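Local coordinates for fucoxanthin chlorophyll a/c-binding protein Lhcq10 (PDB 6L4U) that probably harvests light for photosystem I in a diatom, binding chlorophylls a and c and fucoxanthin and passing their excitation energy to the core, at residues G219-E227 and L233-V244. Residues are numbered along the deposited sequence; the frame is centred on the assembly and turned at random.
With A86 ((3S,3'S,5R,5'R,6S,6'R,8'R)-3,5'-dihydroxy-8-oxo-6',7'-didehydro-5,5',6,6',7,8-hexahydro-5,6-epoxy-beta,beta-caroten-3'- yl acetate), chain B.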
ATOM      1  N   GLY Z 219      36.659 -14.560-101.065  1.00 74.83           N
ATOM      2  CA  GLY Z 219      37.645 -13.755-101.766  1.00 74.83           C
ATOM      3  C   GLY Z 219      37.039 -12.595-102.526  1.00 74.83           C
ATOM      4  O   GLY Z 219      37.707 -11.581-102.754  1.00 74.83           O
ATOM      5  N   PHE Z 220      35.778 -12.725-102.938  1.00 78.59           N
ATOM      6  CA  PHE Z 220      35.065 -11.582-103.496  1.00 78.59           C
ATOM      7  C   PHE Z 220      34.743 -10.567-102.413  1.00 78.59           C
ATOM      8  O   PHE Z 220      35.005  -9.368-102.572  1.00 78.59           O
ATOM      9  CB  PHE Z 220      33.782 -12.045-104.181  1.00 78.59           C
ATOM     10  CG  PHE Z 220      33.994 -12.622-105.545  1.00 78.59           C
ATOM     11  CD1 PHE Z 220      35.166 -12.384-106.244  1.00 78.59           C
ATOM     12  CD2 PHE Z 220      33.017 -13.408-106.130  1.00 78.59           C
ATOM     13  CE1 PHE Z 220      35.354 -12.921-107.502  1.00 78.59           C
ATOM     14  CE2 PHE Z 220      33.196 -13.937-107.390  1.00 78.59           C
ATOM     15  CZ  PHE Z 220      34.370 -13.700-108.075  1.00 78.59           C
ATOM     16  N   LEU Z 221      34.178 -11.029-101.293  1.00 77.28           N
ATOM     17  CA  LEU Z 221      33.708 -10.088-100.291  1.00 77.28           C
ATOM     18  C   LEU Z 221      34.829  -9.519 -99.438  1.00 77.28           C
ATOM     19  O   LEU Z 221      34.619  -8.505 -98.766  1.00 77.28           O
ATOM     20  CB  LEU Z 221      32.641 -10.697 -99.381  1.00 77.28           C
ATOM     21  CG  LEU Z 221      31.464 -11.307-100.135  1.00 77.28           C
ATOM     22  CD1 LEU Z 221      30.642 -12.270 -99.274  1.00 77.28           C
ATOM     23  CD2 LEU Z 221      30.662 -10.276-100.884  1.00 77.28           C
ATOM     24  N   ALA Z 222      36.005 -10.143 -99.445  1.00 75.97           N
ATOM     25  CA  ALA Z 222      37.154  -9.534 -98.787  1.00 75.97           C
ATOM     26  C   ALA Z 222      37.632  -8.308 -99.552  1.00 75.97           C
ATOM     27  O   ALA Z 222      37.941  -7.274 -98.946  1.00 75.97           O
ATOM     28  CB  ALA Z 222      38.274 -10.552 -98.639  1.00 75.97           C
ATOM     29  N   GLU Z 223      37.676  -8.391-100.887  1.00 77.00           N
ATOM     30  CA  GLU Z 223      37.940  -7.210-101.703  1.00 77.00           C
ATOM     31  C   GLU Z 223      36.800  -6.209-101.725  1.00 77.00           C
ATOM     32  O   GLU Z 223      37.000  -5.074-102.182  1.00 77.00           O
ATOM     33  CB  GLU Z 223      38.395  -7.593-103.128  1.00 77.00           C
ATOM     34  CG  GLU Z 223      39.480  -6.602-103.370  1.00 77.00           C
ATOM     35  CD  GLU Z 223      40.796  -7.113-103.666  1.00 77.00           C
ATOM     36  OE1 GLU Z 223      41.286  -7.796-102.761  1.00 77.00           O
ATOM     37  OE2 GLU Z 223      41.507  -6.482-104.465  1.00 77.00           O
ATOM     38  N   GLN Z 224      35.646  -6.550-101.164  1.00 77.00           N
ATOM     39  CA  GLN Z 224      34.624  -5.534-101.105  1.00 77.00           C
ATOM     40  C   GLN Z 224      34.836  -4.647 -99.880  1.00 77.00           C
ATOM     41  O   GLN Z 224      34.156  -3.625 -99.737  1.00 77.00           O
ATOM     42  CB  GLN Z 224      33.226  -6.144-101.015  1.00 77.00           C
ATOM     43  CG  GLN Z 224      32.856  -6.804-102.324  1.00 77.00           C
ATOM     44  CD  GLN Z 224      32.180  -5.943-103.344  1.00 77.00           C
ATOM     45  OE1 GLN Z 224      32.235  -4.725-103.274  1.00 77.00           O
ATOM     46  NE2 GLN Z 224      31.637  -6.575-104.376  1.00 77.00           N
ATOM     47  N   LYS Z 225      35.745  -5.033 -98.977  1.00 77.66           N
ATOM     48  CA  LYS Z 225      36.010  -4.276 -97.761  1.00 77.66           C
ATOM     49  C   LYS Z 225      37.497  -3.981 -97.536  1.00 77.66           C
ATOM     50  O   LYS Z 225      37.812  -3.072 -96.759  1.00 77.66           O
ATOM     51  CB  LYS Z 225      35.517  -5.036 -96.521  1.00 77.66           C
ATOM     52  CG  LYS Z 225      35.140  -4.175 -95.319  1.00 77.66           C
ATOM     53  CD  LYS Z 225      33.975  -4.704 -94.532  1.00 77.66           C
ATOM     54  CE  LYS Z 225      33.784  -3.892 -93.258  1.00 77.66           C
ATOM     55  NZ  LYS Z 225      32.804  -4.518 -92.329  1.00 77.66           N
ATOM     56  N   VAL Z 226      38.417  -4.741 -98.134  1.00 76.49           N
ATOM     57  CA  VAL Z 226      39.841  -4.414 -98.075  1.00 76.49           C
ATOM     58  C   VAL Z 226      40.517  -4.826 -99.374  1.00 76.49           C
ATOM     59  O   VAL Z 226      40.408  -5.974 -99.824  1.00 76.49           O
ATOM     60  CB  VAL Z 226      40.532  -5.033 -96.838  1.00 76.49           C
ATOM     61  CG1 VAL Z 226      40.243  -6.520 -96.683  1.00 76.49           C
ATOM     62  CG2 VAL Z 226      42.041  -4.799 -96.895  1.00 76.49           C
ATOM     63  N   GLU Z 227      41.192  -3.887-100.016  1.00 74.90           N
ATOM     64  CA  GLU Z 227      41.763  -4.267-101.285  1.00 74.90           C
ATOM     65  C   GLU Z 227      43.240  -4.604-101.138  1.00 74.90           C
ATOM     66  O   GLU Z 227      43.890  -4.253-100.147  1.00 74.90           O
ATOM     67  CB  GLU Z 227      41.260  -3.266-102.331  1.00 74.90           C
ATOM     68  CG  GLU Z 227      41.289  -1.861-102.412  1.00 74.90           C
ATOM     69  CD  GLU Z 227      40.162  -1.147-101.665  1.00 74.90           C
ATOM     70  OE1 GLU Z 227      40.095  -1.433-100.457  1.00 74.90           O
ATOM     71  OE2 GLU Z 227      39.372  -0.353-102.221  1.00 74.90           O
ATOM     72  N   LEU Z 233      42.600 -10.627-107.546  1.00 79.14           N
ATOM     73  CA  LEU Z 233      41.350  -9.921-107.801  1.00 79.14           C
ATOM     74  C   LEU Z 233      41.432  -8.421-107.563  1.00 79.14           C
ATOM     75  O   LEU Z 233      40.432  -7.798-107.198  1.00 79.14           O
ATOM     76  CB  LEU Z 233      40.164 -10.455-107.001  1.00 79.14           C
ATOM     77  CG  LEU Z 233      39.478 -11.733-107.450  1.00 79.14           C
ATOM     78  CD1 LEU Z 233      38.970 -12.593-106.303  1.00 79.14           C
ATOM     79  CD2 LEU Z 233      38.405 -11.318-108.431  1.00 79.14           C
ATOM     80  N   LYS Z 234      42.593  -7.820-107.788  1.00 72.69           N
ATOM     81  CA  LYS Z 234      42.701  -6.375-107.658  1.00 72.69           C
ATOM     82  C   LYS Z 234      42.051  -5.680-108.847  1.00 72.69           C
ATOM     83  O   LYS Z 234      42.248  -6.075-110.000  1.00 72.69           O
ATOM     84  CB  LYS Z 234      44.161  -5.951-107.529  1.00 72.69           C
ATOM     85  CG  LYS Z 234      44.794  -6.303-106.199  1.00 72.69           C
ATOM     86  CD  LYS Z 234      46.153  -5.639-106.049  1.00 72.69           C
ATOM     87  CE  LYS Z 234      47.217  -6.329-106.883  1.00 72.69           C
ATOM     88  NZ  LYS Z 234      47.546  -7.674-106.336  1.00 72.69           N
ATOM     89  N   GLY Z 235      41.262  -4.644-108.558  1.00 64.26           N
ATOM     90  CA  GLY Z 235      40.630  -3.836-109.574  1.00 64.26           C
ATOM     91  C   GLY Z 235      39.291  -4.347-110.063  1.00 64.26           C
ATOM     92  O   GLY Z 235      38.499  -3.558-110.591  1.00 64.26           O
ATOM     93  N   VAL Z 236      39.016  -5.639-109.907  1.00 70.44           N
ATOM     94  CA  VAL Z 236      37.768  -6.205-110.401  1.00 70.44           C
ATOM     95  C   VAL Z 236      36.624  -5.909-109.439  1.00 70.44           C
ATOM     96  O   VAL Z 236      35.492  -5.636-109.858  1.00 70.44           O
ATOM     97  CB  VAL Z 236      37.957  -7.716-110.637  1.00 70.44           C
ATOM     98  CG1 VAL Z 236      36.680  -8.365-111.144  1.00 70.44           C
ATOM     99  CG2 VAL Z 236      39.100  -7.957-111.611  1.00 70.44           C
ATOM    100  N   VAL Z 237      36.909  -5.899-108.148  1.00 71.49           N
ATOM    101  CA  VAL Z 237      35.885  -5.895-107.108  1.00 71.49           C
ATOM    102  C   VAL Z 237      35.683  -4.465-106.608  1.00 71.49           C
ATOM    103  O   VAL Z 237      36.663  -3.815-106.217  1.00 71.49           O
ATOM    104  CB  VAL Z 237      36.279  -6.839-105.964  1.00 71.49           C
ATOM    105  CG1 VAL Z 237      35.287  -6.778-104.891  1.00 71.49           C
ATOM    106  CG2 VAL Z 237      36.404  -8.269-106.479  1.00 71.49           C
ATOM    107  N   PRO Z 238      34.445  -3.951-106.592  1.00 70.46           N
ATOM    108  CA  PRO Z 238      34.223  -2.501-106.455  1.00 70.46           C
ATOM    109  C   PRO Z 238      34.095  -1.916-105.049  1.00 70.46           C
ATOM    110  O   PRO Z 238      33.531  -0.821-104.931  1.00 70.46           O
ATOM    111  CB  PRO Z 238      32.918  -2.296-107.229  1.00 70.46           C
ATOM    112  CG  PRO Z 238      32.224  -3.589-107.068  1.00 70.46           C
ATOM    113  CD  PRO Z 238      33.240  -4.647-107.074  1.00 70.46           C
ATOM    114  N   HIS Z 239      34.563  -2.610-104.001  1.00 76.99           N
ATOM    115  CA  HIS Z 239      34.755  -2.054-102.649  1.00 76.99           C
ATOM    116  C   HIS Z 239      33.442  -1.564-102.020  1.00 76.99           C
ATOM    117  O   HIS Z 239      33.171  -0.364-101.924  1.00 76.99           O
ATOM    118  CB  HIS Z 239      35.808  -0.936-102.652  1.00 76.99           C
ATOM    119  CG  HIS Z 239      36.284  -0.557-101.285  1.00 76.99           C
ATOM    120  ND1 HIS Z 239      36.918   0.638-101.021  1.00 76.99           N
ATOM    121  CD2 HIS Z 239      36.226  -1.221-100.107  1.00 76.99           C
ATOM    122  CE1 HIS Z 239      37.222   0.698 -99.736  1.00 76.99           C
ATOM    123  NE2 HIS Z 239      36.809  -0.416 -99.158  1.00 76.99           N
ATOM    124  N   TYR Z 240      32.609  -2.548-101.645  1.00 77.72           N
ATOM    125  CA  TYR Z 240      31.302  -2.276-101.043  1.00 77.72           C
ATOM    126  C   TYR Z 240      31.398  -1.486 -99.741  1.00 77.72           C
ATOM    127  O   TYR Z 240      30.512  -0.662 -99.479  1.00 77.72           O
ATOM    128  CB  TYR Z 240      30.553  -3.589-100.811  1.00 77.72           C
ATOM    129  CG  TYR Z 240      29.538  -3.602 -99.694  1.00 77.72           C
ATOM    130  CD1 TYR Z 240      28.292  -3.001 -99.847  1.00 77.72           C
ATOM    131  CD2 TYR Z 240      29.810  -4.254 -98.497  1.00 77.72           C
ATOM    132  CE1 TYR Z 240      27.356  -3.030 -98.829  1.00 77.72           C
ATOM    133  CE2 TYR Z 240      28.886  -4.289 -97.479  1.00 77.72           C
ATOM    134  CZ  TYR Z 240      27.660  -3.676 -97.647  1.00 77.72           C
ATOM    135  OH  TYR Z 240      26.736  -3.712 -96.628  1.00 77.72           O
ATOM    136  N   ASP Z 241      32.414  -1.765 -98.894  1.00 77.19           N
ATOM    137  CA  ASP Z 241      32.859  -0.821 -97.851  1.00 77.19           C
ATOM    138  C   ASP Z 241      31.786  -0.490 -96.798  1.00 77.19           C
ATOM    139  O   ASP Z 241      31.855   0.519 -96.095  1.00 77.19           O
ATOM    140  CB  ASP Z 241      33.532   0.316 -98.650  1.00 77.19           C
ATOM    141  CG  ASP Z 241      32.745   1.589 -98.860  1.00 77.19           C
ATOM    142  OD1 ASP Z 241      31.540   1.789 -98.649  1.00 77.19           O
ATOM    143  OD2 ASP Z 241      33.288   2.269 -99.757  1.00 77.19           O
ATOM    144  N   GLY Z 242      30.824  -1.401 -96.635  1.00 71.17           N
ATOM    145  CA  GLY Z 242      29.794  -1.262 -95.624  1.00 71.17           C
ATOM    146  C   GLY Z 242      29.919  -2.299 -94.529  1.00 71.17           C
ATOM    147  O   GLY Z 242      30.897  -2.299 -93.776  1.00 71.17           O
ATOM    148  N   GLU Z 243      28.930  -3.181 -94.420  1.00 79.06           N
ATOM    149  CA  GLU Z 243      29.025  -4.355 -93.556  1.00 79.06           C
ATOM    150  C   GLU Z 243      28.330  -5.509 -94.262  1.00 79.06           C
ATOM    151  O   GLU Z 243      27.098  -5.538 -94.345  1.00 79.06           O
ATOM    152  CB  GLU Z 243      28.414  -4.106 -92.177  1.00 79.06           C
ATOM    153  CG  GLU Z 243      28.510  -5.337 -91.304  1.00 79.06           C
ATOM    154  CD  GLU Z 243      29.947  -5.752 -91.049  1.00 79.06           C
ATOM    155  OE1 GLU Z 243      30.801  -4.886 -90.780  1.00 79.06           O
ATOM    156  OE2 GLU Z 243      30.243  -6.947 -91.199  1.00 79.06           O
ATOM    157  N   VAL Z 244      29.119  -6.458 -94.770  1.00 83.24           N
ATOM    158  CA  VAL Z 244      28.549  -7.569 -95.522  1.00 83.24           C
ATOM    159  C   VAL Z 244      27.895  -8.565 -94.580  1.00 83.24           C
ATOM    160  O   VAL Z 244      26.997  -9.318 -94.979  1.00 83.24           O
ATOM    161  CB  VAL Z 244      29.647  -8.213 -96.396  1.00 83.24           C
ATOM    162  CG1 VAL Z 244      30.750  -8.852 -95.545  1.00 83.24           C
ATOM    163  CG2 VAL Z 244      29.074  -9.189 -97.423  1.00 83.24           C
TER
HETATM  164  C   A86 B 317      32.736 -17.764 -87.893  1.00 82.76           C
HETATM  165  O   A86 B 317      24.872 -21.588 -79.342  1.00 82.76           O
HETATM  166  C1  A86 B 317      31.569 -17.085 -88.668  1.00 82.76           C
HETATM  167  C10 A86 B 317      25.657 -21.333 -82.127  1.00 82.76           C
HETATM  168  C11 A86 B 317      26.459 -21.720 -80.990  1.00 82.76           C
HETATM  169  C12 A86 B 317      27.951 -21.576 -81.079  1.00 82.76           C
HETATM  170  C13 A86 B 317      25.762 -22.222 -79.773  1.00 82.76           C
HETATM  171  C14 A86 B 317      26.168 -23.650 -79.001  1.00 82.76           C
HETATM  172  C15 A86 B 317      27.476 -23.540 -78.143  1.00 82.76           C
HETATM  173  C16 A86 B 317      28.546 -24.581 -78.419  1.00 82.76           C
HETATM  174  C17 A86 B 317      28.450 -25.816 -77.535  1.00 82.76           C
HETATM  175  C18 A86 B 317      28.482 -25.467 -76.122  1.00 82.76           C
HETATM  176  C19 A86 B 317      27.273 -24.545 -75.754  1.00 82.76           C
HETATM  177  C2  A86 B 317      30.237 -17.224 -88.236  1.00 82.76           C
HETATM  178  C20 A86 B 317      27.268 -23.233 -76.695  1.00 82.76           C
HETATM  179  C21 A86 B 317      25.888 -22.584 -76.310  1.00 82.76           C
HETATM  180  C22 A86 B 317      28.476 -25.080 -79.895  1.00 82.76           C
HETATM  181  C23 A86 B 317      29.915 -23.949 -78.253  1.00 82.76           C
HETATM  182  C24 A86 B 317      31.833 -16.278 -89.918  1.00 82.76           C
HETATM  183  C25 A86 B 317      31.742 -14.865 -89.916  1.00 82.76           C
HETATM  184  C26 A86 B 317      32.017 -14.036 -91.304  1.00 82.76           C
HETATM  185  C27 A86 B 317      33.263 -13.728 -91.872  1.00 82.76           C
HETATM  186  C28 A86 B 317      34.518 -14.156 -91.219  1.00 82.76           C
HETATM  187  C29 A86 B 317      33.274 -12.904 -93.256  1.00 82.76           C
HETATM  188  C3  A86 B 317      29.886 -17.996 -87.038  1.00 82.76           C
HETATM  189  C30 A86 B 317      33.862 -11.563 -93.327  1.00 82.76           C
HETATM  190  C31 A86 B 317      34.440 -10.252 -93.424  1.00 82.76           C
HETATM  191  C32 A86 B 317      35.570  -9.969 -94.445  1.00 82.76           C
HETATM  192  C33 A86 B 317      36.227  -8.570 -94.439  1.00 82.76           C
HETATM  193  C34 A86 B 317      36.130  -7.720 -93.153  1.00 82.76           C
HETATM  194  C35 A86 B 317      35.465  -8.441 -91.957  1.00 82.76           C
HETATM  195  C36 A86 B 317      34.169  -9.133 -92.404  1.00 82.76           C
HETATM  196  C37 A86 B 317      33.481  -9.752 -91.171  1.00 82.76           C
HETATM  197  C38 A86 B 317      37.579  -5.864 -92.795  1.00 82.76           C
HETATM  198  C39 A86 B 317      38.835  -5.215 -93.444  1.00 82.76           C
HETATM  199  C4  A86 B 317      28.534 -18.328 -86.884  1.00 82.76           C
HETATM  200  C40 A86 B 317      36.676 -11.050 -94.285  1.00 82.76           C
HETATM  201  C41 A86 B 317      34.920 -10.158 -95.840  1.00 82.76           C
HETATM  202  C5  A86 B 317      27.949 -19.190 -85.590  1.00 82.76           C
HETATM  203  C6  A86 B 317      26.859 -18.619 -84.918  1.00 82.76           C
HETATM  204  C7  A86 B 317      26.271 -17.225 -85.408  1.00 82.76           C
HETATM  205  C8  A86 B 317      26.195 -19.351 -83.648  1.00 82.76           C
HETATM  206  C9  A86 B 317      26.357 -20.781 -83.388  1.00 82.76           C
HETATM  207  O1  A86 B 317      27.840 -22.213 -77.608  1.00 82.76           O
HETATM  208  O2  A86 B 317      28.402 -26.646 -75.358  1.00 82.76           O
HETATM  209  O3  A86 B 317      33.300  -8.182 -92.970  1.00 82.76           O
HETATM  210  O4  A86 B 317      37.425  -7.300 -92.785  1.00 82.76           O
HETATM  211  O5  A86 B 317      36.753  -5.183 -92.311  1.00 82.76           O
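Lys225 NZ meets Glu243 OE1 in a salt bridge of 2.6 Å, and the same ammonium makes a weak hydrogen bond to Gly242 O. The lysine gets there by lying nearly straight beyond a bend at chi2 (144°), with CG anti to the backbone N. On the way it passes the fucoxanthin: Lys225 CE is 3.4 Å from O5 of the pigment's acetate, and Val226 CG1 touches the acetate methyl. Val244 finishes this side of the pocket, its CG1 near the ring hydroxyl O3 and its CG2 resting against the two methyls of Leu221.

The next grip comes from Gln224, beside Lys225 in the chain. Its backbone O receives Asp241 N at 2.7 Å, with the donor almost in line with the C=O bond, while its side-chain OE1 takes a weak, bent bond from Tyr240 N. A bend at chi2 (-89°) swings the amide toward the loop and brings OE1 to Tyr240 N, while Val237 CG1 packs 3.5 Å from Gln224 CG; NE2 bonds instead to Tyr98 OH. Next door, the carboxylate of Glu227 stands steeply over one face of the His239 imidazole, the planes 79° apart, and Asp241 CB lies against the opposite face. Glu223 presses CB on Val237, but its carboxylate turns to the intervening loop, where OE1 accepts from Ser229 N. At the far end Leu233 CD2 sits at the edge of the Phe220 ring, in its plane, 3.6 Å from Phe220 CE1.

The 233-244 loop folds back across the C-terminal end of helix 196-223, the last transmembrane helix of this chlorophyll a/b-binding-type fold. Phe220 stacks on Tyr98 of helix 73-102, while Tyr240 packs on helix 125-130 and hydrogen-bonds Asp130.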